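Local coordinates for VAO-type flavoprotein oxidase VAO615 (Myceliophthora thermophila, PDB 6F72) that probably acts as a flavoprotein oxidase of still unidentified substrate, binding one FAD per subunit through two covalent links and reacting rapidly with oxygen once reduced, at residues F453-K458 against A468-M473; D273-L278 against P459-S464; F410-S415 against G480-D485; Y342-N347 against S446-D451; R29-D34 against T568-R573. All blocks are in the same frame, centred on the assembly; numbering follows the deposited sequence.

Contact 1 (F453-K458 against A468-M473)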
# COMPACT_ATOMS: atom_id res chain seq x y z
N PHE A 453 -6.11 9.24 -12.64
CA PHE A 453 -7.32 8.42 -12.64
C PHE A 453 -8.58 9.27 -12.63
O PHE A 453 -8.57 10.40 -12.13
CB PHE A 453 -7.33 7.49 -11.40
CG PHE A 453 -7.28 8.24 -10.10
CD1 PHE A 453 -8.45 8.68 -9.47
CD2 PHE A 453 -6.05 8.53 -9.51
CE1 PHE A 453 -8.40 9.40 -8.29
CE2 PHE A 453 -6.00 9.23 -8.31
CZ PHE A 453 -7.17 9.67 -7.70
N SER A 454 -9.66 8.70 -13.16
CA SER A 454 -11.02 9.20 -12.94
C SER A 454 -11.85 8.04 -12.40
O SER A 454 -12.04 7.03 -13.08
CB SER A 454 -11.60 9.76 -14.24
OG SER A 454 -12.92 10.23 -14.02
N VAL A 455 -12.32 8.16 -11.16
CA VAL A 455 -13.04 7.07 -10.47
C VAL A 455 -14.45 7.49 -9.98
O VAL A 455 -15.02 6.86 -9.08
CB VAL A 455 -12.22 6.44 -9.32
CG1 VAL A 455 -10.94 5.77 -9.83
CG2 VAL A 455 -11.91 7.46 -8.23
N ALA A 456 -14.99 8.56 -10.56
CA ALA A 456 -16.34 9.00 -10.24
C ALA A 456 -17.34 8.34 -11.21
O ALA A 456 -16.98 8.00 -12.34
CB ALA A 456 -16.44 10.52 -10.31
N ASP A 457 -18.56 8.14 -10.73
CA ASP A 457 -19.73 7.76 -11.57
C ASP A 457 -19.61 6.40 -12.30
O ASP A 457 -20.13 6.20 -13.41
CB ASP A 457 -20.12 8.90 -12.53
CG ASP A 457 -20.32 10.23 -11.81
OD1 ASP A 457 -21.13 10.28 -10.84
OD2 ASP A 457 -19.68 11.22 -12.20
N LYS A 458 -18.90 5.48 -11.65
CA LYS A 458 -18.90 4.08 -12.02
C LYS A 458 -19.70 3.34 -10.97
O LYS A 458 -19.69 3.73 -9.79
CB LYS A 458 -17.49 3.54 -12.03
CG LYS A 458 -16.62 4.11 -13.13
CD LYS A 458 -15.18 3.85 -12.77
CE LYS A 458 -14.32 4.03 -14.00
NZ LYS A 458 -14.04 5.47 -14.25
N ALA A 468 -12.61 12.43 -1.57
CA ALA A 468 -11.55 13.04 -2.39
C ALA A 468 -11.16 12.16 -3.57
O ALA A 468 -10.82 12.66 -4.64
CB ALA A 468 -10.32 13.38 -1.55
N TRP A 469 -11.26 10.84 -3.40
CA TRP A 469 -11.09 9.92 -4.52
C TRP A 469 -12.01 10.25 -5.71
O TRP A 469 -11.56 10.20 -6.85
CB TRP A 469 -11.29 8.48 -4.09
CG TRP A 469 -10.15 7.87 -3.33
CD1 TRP A 469 -10.09 7.61 -1.99
CD2 TRP A 469 -8.90 7.40 -3.88
NE1 TRP A 469 -8.90 6.99 -1.67
CE2 TRP A 469 -8.14 6.87 -2.80
CE3 TRP A 469 -8.34 7.39 -5.17
CZ2 TRP A 469 -6.85 6.33 -2.98
CZ3 TRP A 469 -7.06 6.86 -5.35
CH2 TRP A 469 -6.32 6.33 -4.25
N ARG A 470 -13.26 10.61 -5.44
CA ARG A 470 -14.22 10.88 -6.54
C ARG A 470 -13.92 12.19 -7.29
O ARG A 470 -14.09 12.28 -8.51
CB ARG A 470 -15.68 10.86 -6.04
CG ARG A 470 -16.05 9.66 -5.18
CD ARG A 470 -15.88 8.34 -5.91
NE ARG A 470 -16.15 7.20 -5.03
CZ ARG A 470 -15.79 5.95 -5.27
NH1 ARG A 470 -15.12 5.62 -6.37
NH2 ARG A 470 -16.11 5.00 -4.40
N THR A 471 -13.49 13.21 -6.55
CA THR A 471 -13.11 14.49 -7.17
C THR A 471 -11.63 14.51 -7.59
O THR A 471 -11.23 15.33 -8.43
CB THR A 471 -13.44 15.68 -6.25
OG1 THR A 471 -12.84 15.47 -4.96
CG2 THR A 471 -14.95 15.85 -6.07
N GLY A 472 -10.82 13.60 -7.04
CA GLY A 472 -9.39 13.50 -7.34
C GLY A 472 -9.07 13.12 -8.77
O GLY A 472 -9.84 12.39 -9.41
N MET A 473 -7.94 13.65 -9.25
CA MET A 473 -7.41 13.30 -10.57
C MET A 473 -5.98 12.71 -10.47
O MET A 473 -5.61 11.84 -11.26
CB MET A 473 -7.44 14.52 -11.49
CG MET A 473 -7.34 14.18 -12.97
SD MET A 473 -7.38 15.53 -14.17
CE MET A 473 -5.76 16.23 -13.98
O HOH W 1 -10.27 12.62 -12.22
O HOH W 2 -13.37 12.09 -11.16
O HOH W 3 -11.87 10.62 -9.55

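Contact 2 (D273-L278 against P459-S464)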
# COMPACT_ATOMS: atom_id res chain seq x y z
N ASP A 273 -22.35 -3.04 7.35
CA ASP A 273 -21.63 -1.97 7.99
C ASP A 273 -20.14 -2.34 8.11
O ASP A 273 -19.27 -1.47 7.89
CB ASP A 273 -22.28 -1.59 9.34
CG ASP A 273 -22.39 -2.75 10.32
OD1 ASP A 273 -22.18 -3.93 9.95
OD2 ASP A 273 -22.70 -2.48 11.50
N LEU A 274 -19.86 -3.61 8.41
CA LEU A 274 -18.50 -4.14 8.36
C LEU A 274 -17.95 -4.16 6.93
O LEU A 274 -16.78 -3.79 6.72
CB LEU A 274 -18.36 -5.50 9.04
CG LEU A 274 -16.96 -6.14 9.20
CD1 LEU A 274 -15.98 -5.33 10.06
CD2 LEU A 274 -17.08 -7.55 9.77
N TYR A 275 -18.79 -4.54 5.96
CA TYR A 275 -18.39 -4.53 4.54
C TYR A 275 -17.96 -3.11 4.12
O TYR A 275 -16.96 -2.94 3.40
CB TYR A 275 -19.50 -5.09 3.61
CG TYR A 275 -19.25 -4.77 2.15
CD1 TYR A 275 -19.70 -3.55 1.60
CD2 TYR A 275 -18.53 -5.64 1.33
CE1 TYR A 275 -19.42 -3.22 0.28
CE2 TYR A 275 -18.26 -5.32 0.00
CZ TYR A 275 -18.71 -4.11 -0.52
OH TYR A 275 -18.45 -3.75 -1.83
N TRP A 276 -18.73 -2.11 4.57
CA TRP A 276 -18.53 -0.70 4.28
C TRP A 276 -17.14 -0.19 4.81
O TRP A 276 -16.35 0.36 4.04
CB TRP A 276 -19.70 0.10 4.85
CG TRP A 276 -19.66 1.58 4.61
CD1 TRP A 276 -20.15 2.25 3.52
CD2 TRP A 276 -19.14 2.58 5.50
NE1 TRP A 276 -19.93 3.61 3.66
CE2 TRP A 276 -19.33 3.85 4.86
CE3 TRP A 276 -18.54 2.55 6.77
CZ2 TRP A 276 -18.93 5.06 5.45
CZ3 TRP A 276 -18.13 3.76 7.36
CH2 TRP A 276 -18.33 5.00 6.69
N ALA A 277 -16.89 -0.43 6.11
CA ALA A 277 -15.65 -0.12 6.81
C ALA A 277 -14.44 -0.79 6.19
O ALA A 277 -13.43 -0.13 5.99
CB ALA A 277 -15.76 -0.46 8.29
N LEU A 278 -14.54 -2.09 5.89
CA LEU A 278 -13.44 -2.84 5.28
C LEU A 278 -13.09 -2.41 3.85
O LEU A 278 -11.96 -2.61 3.39
CB LEU A 278 -13.66 -4.35 5.35
CG LEU A 278 -13.48 -5.09 6.68
CD1 LEU A 278 -14.11 -6.48 6.55
CD2 LEU A 278 -12.02 -5.22 7.12
N PRO A 459 -20.40 2.26 -11.37
CA PRO A 459 -21.22 1.57 -10.38
C PRO A 459 -20.33 0.75 -9.45
O PRO A 459 -19.43 0.06 -9.91
CB PRO A 459 -22.12 0.66 -11.23
CG PRO A 459 -21.86 1.02 -12.67
CD PRO A 459 -20.48 1.61 -12.69
N HIS A 460 -20.58 0.87 -8.15
CA HIS A 460 -19.93 0.06 -7.12
C HIS A 460 -20.89 0.08 -5.94
O HIS A 460 -21.70 1.00 -5.86
CB HIS A 460 -18.56 0.68 -6.72
CG HIS A 460 -18.69 2.06 -6.15
ND1 HIS A 460 -18.95 2.29 -4.82
CD2 HIS A 460 -18.67 3.27 -6.74
CE1 HIS A 460 -19.07 3.58 -4.61
NE2 HIS A 460 -18.89 4.21 -5.76
N PRO A 461 -20.83 -0.91 -5.03
CA PRO A 461 -21.61 -0.79 -3.78
C PRO A 461 -21.14 0.37 -2.91
O PRO A 461 -19.97 0.81 -3.03
CB PRO A 461 -21.30 -2.11 -3.06
CG PRO A 461 -20.89 -3.06 -4.13
CD PRO A 461 -20.12 -2.21 -5.10
N ALA A 462 -22.02 0.82 -2.01
CA ALA A 462 -21.64 1.77 -0.97
C ALA A 462 -20.40 1.27 -0.21
O ALA A 462 -20.31 0.09 0.16
CB ALA A 462 -22.79 2.00 -0.00
N ASN A 463 -19.43 2.16 -0.03
CA ASN A 463 -18.20 1.87 0.72
C ASN A 463 -17.69 3.14 1.41
O ASN A 463 -18.27 4.22 1.24
CB ASN A 463 -17.16 1.16 -0.16
CG ASN A 463 -16.68 1.99 -1.33
OD1 ASN A 463 -16.32 3.16 -1.17
ND2 ASN A 463 -16.64 1.38 -2.51
N SER A 464 -16.65 3.00 2.24
CA SER A 464 -16.12 4.10 3.06
C SER A 464 -14.97 4.89 2.41
O SER A 464 -14.36 5.77 3.04
CB SER A 464 -15.72 3.60 4.44
OG SER A 464 -14.62 2.68 4.38
O HOH W 4 -17.21 -1.36 -2.75

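Contact 3 (F410-S415 against G480-D485)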
# COMPACT_ATOMS: atom_id res chain seq x y z
N PHE A 410 10.98 3.01 -0.56
CA PHE A 410 11.28 4.29 0.08
C PHE A 410 10.42 4.42 1.34
O PHE A 410 9.20 4.51 1.24
CB PHE A 410 10.98 5.44 -0.87
CG PHE A 410 11.63 5.34 -2.22
CD1 PHE A 410 13.02 5.34 -2.36
CD2 PHE A 410 10.85 5.30 -3.38
CE1 PHE A 410 13.62 5.28 -3.62
CE2 PHE A 410 11.44 5.25 -4.65
CZ PHE A 410 12.83 5.24 -4.76
N PRO A 411 11.05 4.41 2.53
CA PRO A 411 10.35 4.38 3.83
C PRO A 411 9.76 5.71 4.31
O PRO A 411 9.15 5.77 5.40
CB PRO A 411 11.45 3.94 4.79
CG PRO A 411 12.70 4.48 4.18
CD PRO A 411 12.51 4.33 2.70
N PHE A 412 9.97 6.77 3.53
CA PHE A 412 9.42 8.09 3.82
C PHE A 412 8.47 8.51 2.69
O PHE A 412 8.68 9.54 2.03
CB PHE A 412 10.54 9.13 4.05
CG PHE A 412 11.64 8.64 4.96
CD1 PHE A 412 11.43 8.50 6.34
CD2 PHE A 412 12.90 8.32 4.45
CE1 PHE A 412 12.45 8.04 7.18
CE2 PHE A 412 13.92 7.86 5.27
CZ PHE A 412 13.70 7.74 6.64
N THR A 413 7.43 7.70 2.49
CA THR A 413 6.46 7.91 1.43
C THR A 413 5.35 8.81 1.96
O THR A 413 4.80 8.57 3.03
CB THR A 413 5.89 6.56 0.88
OG1 THR A 413 6.92 5.85 0.17
CG2 THR A 413 4.73 6.78 -0.08
N ASN A 414 5.08 9.87 1.21
CA ASN A 414 3.94 10.76 1.50
C ASN A 414 3.04 10.78 0.28
O ASN A 414 3.41 10.25 -0.76
CB ASN A 414 4.45 12.15 1.85
CG ASN A 414 5.55 12.10 2.89
OD1 ASN A 414 5.29 11.95 4.09
ND2 ASN A 414 6.80 12.19 2.44
N SER A 415 1.85 11.38 0.41
CA SER A 415 0.92 11.43 -0.70
C SER A 415 -0.06 12.58 -0.63
O SER A 415 -0.43 13.09 0.44
CB SER A 415 0.11 10.11 -0.81
OG SER A 415 -0.65 9.90 0.37
N GLY A 480 10.81 9.59 0.18
CA GLY A 480 12.19 9.71 0.64
C GLY A 480 12.86 8.37 0.73
O GLY A 480 12.34 7.43 1.37
N SER A 481 14.01 8.27 0.07
CA SER A 481 14.84 7.07 0.13
C SER A 481 15.53 6.94 1.48
O SER A 481 15.69 7.92 2.20
CB SER A 481 15.86 7.08 -1.01
OG SER A 481 16.50 8.34 -1.08
N TRP A 482 15.88 5.71 1.83
CA TRP A 482 16.73 5.44 2.98
C TRP A 482 18.19 5.53 2.55
O TRP A 482 18.51 5.31 1.37
CB TRP A 482 16.41 4.06 3.52
CG TRP A 482 17.10 3.69 4.77
CD1 TRP A 482 18.24 2.95 4.88
CD2 TRP A 482 16.68 4.00 6.11
NE1 TRP A 482 18.57 2.79 6.20
CE2 TRP A 482 17.63 3.42 6.98
CE3 TRP A 482 15.61 4.71 6.66
CZ2 TRP A 482 17.54 3.52 8.38
CZ3 TRP A 482 15.52 4.81 8.06
CH2 TRP A 482 16.49 4.21 8.90
N ASP A 483 19.07 5.86 3.49
CA ASP A 483 20.49 5.99 3.18
C ASP A 483 21.29 5.26 4.25
O ASP A 483 21.39 5.71 5.40
CB ASP A 483 20.90 7.47 3.07
CG ASP A 483 22.35 7.67 2.64
OD1 ASP A 483 23.11 6.68 2.42
OD2 ASP A 483 22.73 8.84 2.52
N TRP A 484 21.86 4.12 3.83
CA TRP A 484 22.63 3.28 4.73
C TRP A 484 24.00 3.86 5.16
O TRP A 484 24.59 3.38 6.13
CB TRP A 484 22.79 1.88 4.13
CG TRP A 484 21.51 1.08 4.20
CD1 TRP A 484 20.74 0.67 3.15
CD2 TRP A 484 20.85 0.62 5.39
NE1 TRP A 484 19.64 -0.04 3.60
CE2 TRP A 484 19.68 -0.08 4.97
CE3 TRP A 484 21.13 0.71 6.76
CZ2 TRP A 484 18.80 -0.68 5.89
CZ3 TRP A 484 20.26 0.11 7.67
CH2 TRP A 484 19.09 -0.57 7.22
N ASP A 485 24.48 4.90 4.46
CA ASP A 485 25.69 5.64 4.86
C ASP A 485 25.43 6.76 5.87
O ASP A 485 26.38 7.26 6.50
CB ASP A 485 26.36 6.28 3.65
CG ASP A 485 26.87 5.28 2.66
OD1 ASP A 485 27.11 4.11 3.01
OD2 ASP A 485 27.06 5.67 1.50

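Contact 4 (Y342-N347 against S446-D451)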
# COMPACT_ATOMS: atom_id res chain seq x y z
N TYR A 342 3.43 8.18 -13.91
CA TYR A 342 4.57 8.96 -14.33
C TYR A 342 5.52 9.38 -13.20
O TYR A 342 5.14 9.42 -12.03
CB TYR A 342 4.15 10.17 -15.16
CG TYR A 342 3.22 11.14 -14.48
CD1 TYR A 342 1.85 10.89 -14.43
CD2 TYR A 342 3.70 12.32 -13.90
CE1 TYR A 342 0.98 11.76 -13.81
CE2 TYR A 342 2.83 13.21 -13.28
CZ TYR A 342 1.48 12.93 -13.25
OH TYR A 342 0.60 13.77 -12.63
N SER A 343 6.76 9.66 -13.60
CA SER A 343 7.81 10.15 -12.72
C SER A 343 8.01 11.64 -12.98
O SER A 343 8.18 12.06 -14.13
CB SER A 343 9.11 9.40 -12.99
OG SER A 343 10.12 9.78 -12.08
N VAL A 344 7.94 12.43 -11.91
CA VAL A 344 8.15 13.88 -12.01
C VAL A 344 9.55 14.18 -11.46
O VAL A 344 9.77 14.09 -10.25
CB VAL A 344 7.08 14.69 -11.24
CG1 VAL A 344 7.30 16.20 -11.41
CG2 VAL A 344 5.66 14.33 -11.66
N GLY A 345 10.48 14.52 -12.34
CA GLY A 345 11.81 14.98 -11.92
C GLY A 345 11.99 16.48 -12.09
O GLY A 345 11.15 17.14 -12.72
N ASN A 346 13.09 17.00 -11.55
CA ASN A 346 13.45 18.42 -11.61
C ASN A 346 13.70 18.93 -13.04
O ASN A 346 13.58 20.13 -13.30
CB ASN A 346 14.70 18.67 -10.74
CG ASN A 346 14.95 20.15 -10.44
OD1 ASN A 346 14.01 20.93 -10.25
ND2 ASN A 346 16.24 20.54 -10.40
N ASN A 347 14.03 18.01 -13.96
CA ASN A 347 14.40 18.36 -15.33
C ASN A 347 13.70 17.51 -16.39
O ASN A 347 13.72 17.87 -17.57
CB ASN A 347 15.93 18.26 -15.53
CG ASN A 347 16.72 18.96 -14.44
OD1 ASN A 347 17.19 18.32 -13.50
ND2 ASN A 347 16.85 20.28 -14.55
N SER A 446 13.09 13.44 -4.73
CA SER A 446 12.98 13.69 -6.17
C SER A 446 13.81 12.65 -6.95
O SER A 446 14.87 12.29 -6.48
CB SER A 446 13.45 15.11 -6.48
OG SER A 446 13.51 15.37 -7.88
N PRO A 447 13.33 12.11 -8.08
CA PRO A 447 11.96 12.31 -8.60
C PRO A 447 10.92 11.61 -7.73
O PRO A 447 11.27 10.95 -6.75
CB PRO A 447 12.00 11.66 -9.99
CG PRO A 447 13.16 10.71 -9.95
CD PRO A 447 14.16 11.31 -9.00
N PHE A 448 9.64 11.79 -8.08
CA PHE A 448 8.56 11.08 -7.41
C PHE A 448 7.48 10.67 -8.41
O PHE A 448 7.35 11.28 -9.48
CB PHE A 448 7.97 11.90 -6.25
CG PHE A 448 7.35 13.20 -6.68
CD1 PHE A 448 8.12 14.37 -6.75
CD2 PHE A 448 5.99 13.28 -6.98
CE1 PHE A 448 7.56 15.58 -7.14
CE2 PHE A 448 5.42 14.49 -7.37
CZ PHE A 448 6.20 15.65 -7.45
N TYR A 449 6.73 9.64 -8.04
CA TYR A 449 5.72 9.09 -8.91
C TYR A 449 4.36 9.71 -8.67
O TYR A 449 3.99 10.04 -7.53
CB TYR A 449 5.63 7.57 -8.76
CG TYR A 449 6.86 6.86 -9.26
CD1 TYR A 449 7.08 6.67 -10.64
CD2 TYR A 449 7.81 6.34 -8.35
CE1 TYR A 449 8.21 6.01 -11.10
CE2 TYR A 449 8.94 5.67 -8.81
CZ TYR A 449 9.13 5.50 -10.18
OH TYR A 449 10.26 4.85 -10.64
N CYS A 450 3.63 9.87 -9.77
CA CYS A 450 2.21 10.18 -9.72
C CYS A 450 1.42 9.18 -10.52
O CYS A 450 1.88 8.66 -11.55
CB CYS A 450 1.94 11.56 -10.29
SG CYS A 450 2.66 12.89 -9.38
N ASP A 451 0.21 8.92 -10.04
CA ASP A 451 -0.76 8.24 -10.85
C ASP A 451 -1.93 9.16 -11.14
O ASP A 451 -2.22 10.06 -10.35
CB ASP A 451 -1.24 6.98 -10.18
CG ASP A 451 -0.97 5.77 -11.01
OD1 ASP A 451 0.16 5.23 -10.88
OD2 ASP A 451 -1.88 5.38 -11.81
O HOH W 5 10.83 15.78 -8.48
O HOH W 6 14.74 15.31 -10.18

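Contact 5 (R29-D34 against T568-R573)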
# COMPACT_ATOMS: atom_id res chain seq x y z
N ARG A 29 -0.33 -3.46 27.36
CA ARG A 29 0.05 -4.74 26.75
C ARG A 29 1.38 -5.20 27.32
O ARG A 29 2.28 -4.38 27.56
CB ARG A 29 0.17 -4.61 25.23
CG ARG A 29 -1.12 -4.35 24.48
CD ARG A 29 -2.16 -5.43 24.73
NE ARG A 29 -3.29 -5.27 23.83
CZ ARG A 29 -4.48 -5.82 24.01
NH1 ARG A 29 -4.72 -6.58 25.08
NH2 ARG A 29 -5.44 -5.61 23.13
N VAL A 30 1.51 -6.51 27.52
CA VAL A 30 2.73 -7.10 28.09
C VAL A 30 3.88 -7.17 27.07
O VAL A 30 3.64 -7.37 25.87
CB VAL A 30 2.49 -8.49 28.75
CG1 VAL A 30 1.60 -8.37 29.99
CG2 VAL A 30 1.94 -9.51 27.75
N LEU A 31 5.10 -7.00 27.57
CA LEU A 31 6.30 -7.01 26.73
C LEU A 31 7.27 -8.11 27.17
O LEU A 31 7.21 -8.53 28.33
CB LEU A 31 7.00 -5.63 26.79
CG LEU A 31 6.32 -4.46 26.07
CD1 LEU A 31 7.23 -3.23 26.10
CD2 LEU A 31 5.96 -4.79 24.63
N PRO A 32 8.13 -8.61 26.24
CA PRO A 32 9.15 -9.57 26.69
C PRO A 32 9.98 -8.94 27.80
O PRO A 32 10.36 -7.76 27.69
CB PRO A 32 10.00 -9.83 25.44
CG PRO A 32 9.12 -9.45 24.30
CD PRO A 32 8.28 -8.31 24.80
N GLY A 33 10.20 -9.69 28.87
CA GLY A 33 10.87 -9.19 30.07
C GLY A 33 9.92 -8.98 31.24
O GLY A 33 10.35 -9.06 32.40
N ASP A 34 8.65 -8.70 30.95
CA ASP A 34 7.62 -8.52 31.99
C ASP A 34 7.39 -9.79 32.79
O ASP A 34 7.45 -10.90 32.24
CB ASP A 34 6.29 -8.09 31.38
CG ASP A 34 6.33 -6.71 30.75
OD1 ASP A 34 7.41 -6.07 30.75
OD2 ASP A 34 5.27 -6.26 30.25
N THR A 568 9.25 3.46 25.22
CA THR A 568 9.84 2.14 25.00
C THR A 568 9.11 1.39 23.86
O THR A 568 9.62 0.41 23.33
CB THR A 568 9.82 1.29 26.29
OG1 THR A 568 8.53 0.68 26.48
CG2 THR A 568 10.15 2.13 27.52
N GLY A 569 7.91 1.86 23.50
CA GLY A 569 7.11 1.25 22.43
C GLY A 569 5.95 0.38 22.90
O GLY A 569 5.27 -0.24 22.08
N ARG A 570 5.73 0.36 24.21
CA ARG A 570 4.63 -0.37 24.85
C ARG A 570 3.27 0.28 24.56
O ARG A 570 3.11 1.51 24.63
CB ARG A 570 4.85 -0.42 26.36
CG ARG A 570 3.95 -1.42 27.10
CD ARG A 570 4.07 -1.23 28.61
NE ARG A 570 5.34 -1.71 29.16
CZ ARG A 570 5.62 -2.99 29.42
NH1 ARG A 570 4.72 -3.95 29.16
NH2 ARG A 570 6.80 -3.32 29.93
N LEU A 571 2.28 -0.57 24.28
CA LEU A 571 0.91 -0.13 24.08
C LEU A 571 0.20 -0.04 25.42
O LEU A 571 0.13 -1.03 26.16
CB LEU A 571 0.20 -1.06 23.11
CG LEU A 571 -0.14 -0.48 21.73
CD1 LEU A 571 1.10 -0.10 20.93
CD2 LEU A 571 -1.00 -1.49 20.98
N CYS A 572 -0.28 1.15 25.76
CA CYS A 572 -1.04 1.38 27.00
C CYS A 572 -2.36 2.11 26.72
O CYS A 572 -2.45 2.92 25.81
CB CYS A 572 -0.21 2.15 28.03
SG CYS A 572 1.28 1.31 28.60
N ARG A 573 -3.38 1.80 27.52
CA ARG A 573 -4.71 2.39 27.31
C ARG A 573 -4.69 3.88 27.63
O ARG A 573 -4.32 4.29 28.74
CB ARG A 573 -5.80 1.65 28.11
CG ARG A 573 -6.22 0.35 27.43
CD ARG A 573 -7.53 -0.23 27.95
NE ARG A 573 -7.93 -1.37 27.11
CZ ARG A 573 -8.88 -1.34 26.17
NH1 ARG A 573 -9.58 -0.24 25.92
NH2 ARG A 573 -9.13 -2.43 25.48

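Contact 1 (F453-K458 against A468-M473)
Phe453 and Trp469 lead a buried contact in which the loop leaving strand 448-452 packs on the short helix 468-471 and the start of strand 472-480. Phe453 N donates to Met473 O at 3.0 Å. The Phe453 ring lies between two groups. Met473 O is over one face and Trp469 CZ3 over the other. The two rings meet obliquely, planes 45° apart, with Phe453 CZ 3.6 Å from Trp469 CE3. Trp469 O sits at the edge of the Phe453 ring, in its plane. Val455 presses CG2 onto Trp469 O at 3.1 Å. Val455 O accepts from Arg470 NH1 at 3.0 Å. The Arg470 chain bends at its second torsion (chi2 -61°), which turns the guanidinium back toward the loop. One water bridges Phe453 O and Gly472 O. A second water accepts from Val455 N. Gly472 has no room for a side chain, because a CB would strike Ala468 O. The salt bridge of Arg470 with Asp249 gives its charge a partner. The Trp469 side chain is about 6 Å from FAD and meets Tyr516 edge-to-face. Phe453 and Val455 also touch helix 241-244, while Met473 packs on helices 316-335 and 420-424.

Contact 2 (D273-L278 against P459-S464)
Trp276, on helix 272-278 of the FAD-binding PCMH-type region, packs its indole against Ser464 of the loop between strand 448-452 and helix 468-471. Ser464 CB sits 3.5 Å from the centroid of the Trp276 six-membered ring, 3° off its normal, a CH-pi contact square over the face. Ser464 OG donates to Trp276 O at 2.9 Å, and Ser464 N adds a weak bond to the same carbonyl. CG of Trp276 is anti to the backbone N (chi1 -179°), which turns the face of the indole to Ser464. The contact joins helix 272-278 to the loop that leads from strand 448-452 of the seven-stranded antiparallel sheet to helix 468-471. Tyr275, the residue before Trp276, meets Ala462 O at the edge of its ring, with CE1 3.4 Å from that oxygen. Tyr275 OH lies 3.4 Å from Pro461 CG. That hydroxyl is hydrogen-bonded to Val251 O, and a water joins it to Asn463 ND2, which also binds Asp249. Arg538 makes a cation-pi contact with Trp276.

Contact 3 (F410-S415 against G480-D485)
Phe412 and Trp482 meet rim to rim, neither ring lying over the face of the other. Their planes are 18° apart, and Phe412 CZ is 3.6 Å from Trp482 CE3. Pro411 touches both residues. Its CG lies over one face of the Phe412 ring, near the rim, and 3.8 Å from Trp482 CB. Pro411 and Trp482 cross at about a right angle. CG of Trp482 is anti to the backbone N (chi1 -175°), and this swings the indole toward the proline and the phenyl ring. Ser481 O lies in the plane of the Phe412 ring, at its edge, 3.5 Å from CE2. Phe410 lays CD1 against Ser481 CB at 3.6 Å. Between the backbones, Phe412 and Gly480 form an antiparallel hydrogen-bonded pair. Gly480 N donates to Phe412 O at 2.8 Å and nearly straight, 175°; the return bond from Phe412 N to Gly480 O is longer, 3.3 Å. A CB on Gly480 would clash with Phe412 CB, so the pair suits glycine here. Replacing Phe412 with an alanine would probably leave the Trp482 rim and Pro411 CG without their aromatic neighbour and open a gap where the phenyl ring lay beside both. The pair joins strand 412-419, outermost in the seven-stranded sheet, to the end of strand 472-480. Phe412 also rests on helix 488-508, and Trp482 on helices 488-508 and 101-104.

Contact 4 (Y342-N347 against S446-D451)
Tyr342 and Cys450 form the tight end of an antiparallel pairing between strands 339-344 and 448-452. Cys450 CB lies over the Tyr342 ring, offset toward its rim and 3.3 Å from CZ. Cys450 SG stands obliquely to the same ring, a sulfur-aromatic contact at 4.6 Å from the centroid. CG of Tyr342 stands between its backbone N and carbonyl carbon (chi1 59°), which brings the ring across to the cysteine. Val344 shares this face. Its CB is over the Phe448 ring, 4.2 Å from the centroid, and its CG2 is 4.0 Å from Cys450 SG. With an alanine in place of Tyr342, the Cys450 methylene and sulfur would probably lose their ring and Phe326 its edge-to-face partner. Four backbone bonds join the strands, the straightest from Val344 N to Phe448 O at 2.8 Å. The Ser343 face is more open: Ser343 OG lies 3.4 Å from Pro447 CB, and its CB 4.0 Å from CE1 of the exposed Tyr449. Beyond the strands, past cis-Pro447, waters link Ser446 OG to Val344 O and to Asn346 N. The chemistry is therefore graded, from apolar and sulfur-aromatic packing beside the Cys450-Cys476 disulfide to water-mediated polar links where the strands part.

Contact 5 (R29-D34 against T568-R573)
Arg29 opens the contact by donating its backbone N to Leu571 O at 2.7 Å. Its CG lies 3.8 Å from Leu571 CB, while its guanidinium turns to Asn147. Arg29 O takes a bond from Arg570 NH1 at 2.9 Å, on a lone pair and in the carbonyl plane. Val30 puts its CA at the edge of the same guanidinium. Leu31 covers one face of it, with CD1 over the centre and 3.7 Å from Arg570 CZ. A type II beta turn then runs from Leu31 to Asp34, and Gly33 has backbone angles that call for glycine. The turn brings Asp34 back to Arg570. The arginine grips it end-on with two nitrogens: NH1 to OD2 at 2.6 Å, NH2 to OD1 at 2.9 Å. Both oxygens use syn lone pairs, and the two flat groups are only 19° from coplanar. The Arg570 chain bends at its third torsion (chi3 -73°), which helps face these nitrogens to the carboxylate. Asp34 OD2 also accepts from Leu31 N, met from above the carboxylate plane. A salt bridge backed by a turn and a carbonyl thus joins the N-terminal segment to the C-terminal one, beside the Cys28-Cys572 disulfide, and would probably fix the rotation of the guanidinium.

How the contacts relate
Contacts 1, 3 and 4 all reach the seven-stranded antiparallel sheet. Contact 4 joins strands 339-344 and 448-452, contact 3 the edge strand 412-419 to 472-480, and contact 1 the link from 448-452 to 472-480. Contacts 1 and 3 are buried; contacts 2, 4 and 5 are partly buried, with exposed residues. Contact 2 continues the loop of contact 1 and ties it to helix 272-278; Arg470 of contact 1 packs on His460 and Asn463. Contact 5 is remote, about 27 Å from the chain centre, and joins the chain ends. Aromatic packing marks contacts 1 to 4, while the salt bridge across segments belongs to contact 5. Contacts 4 and 5 each carry a disulfide cysteine.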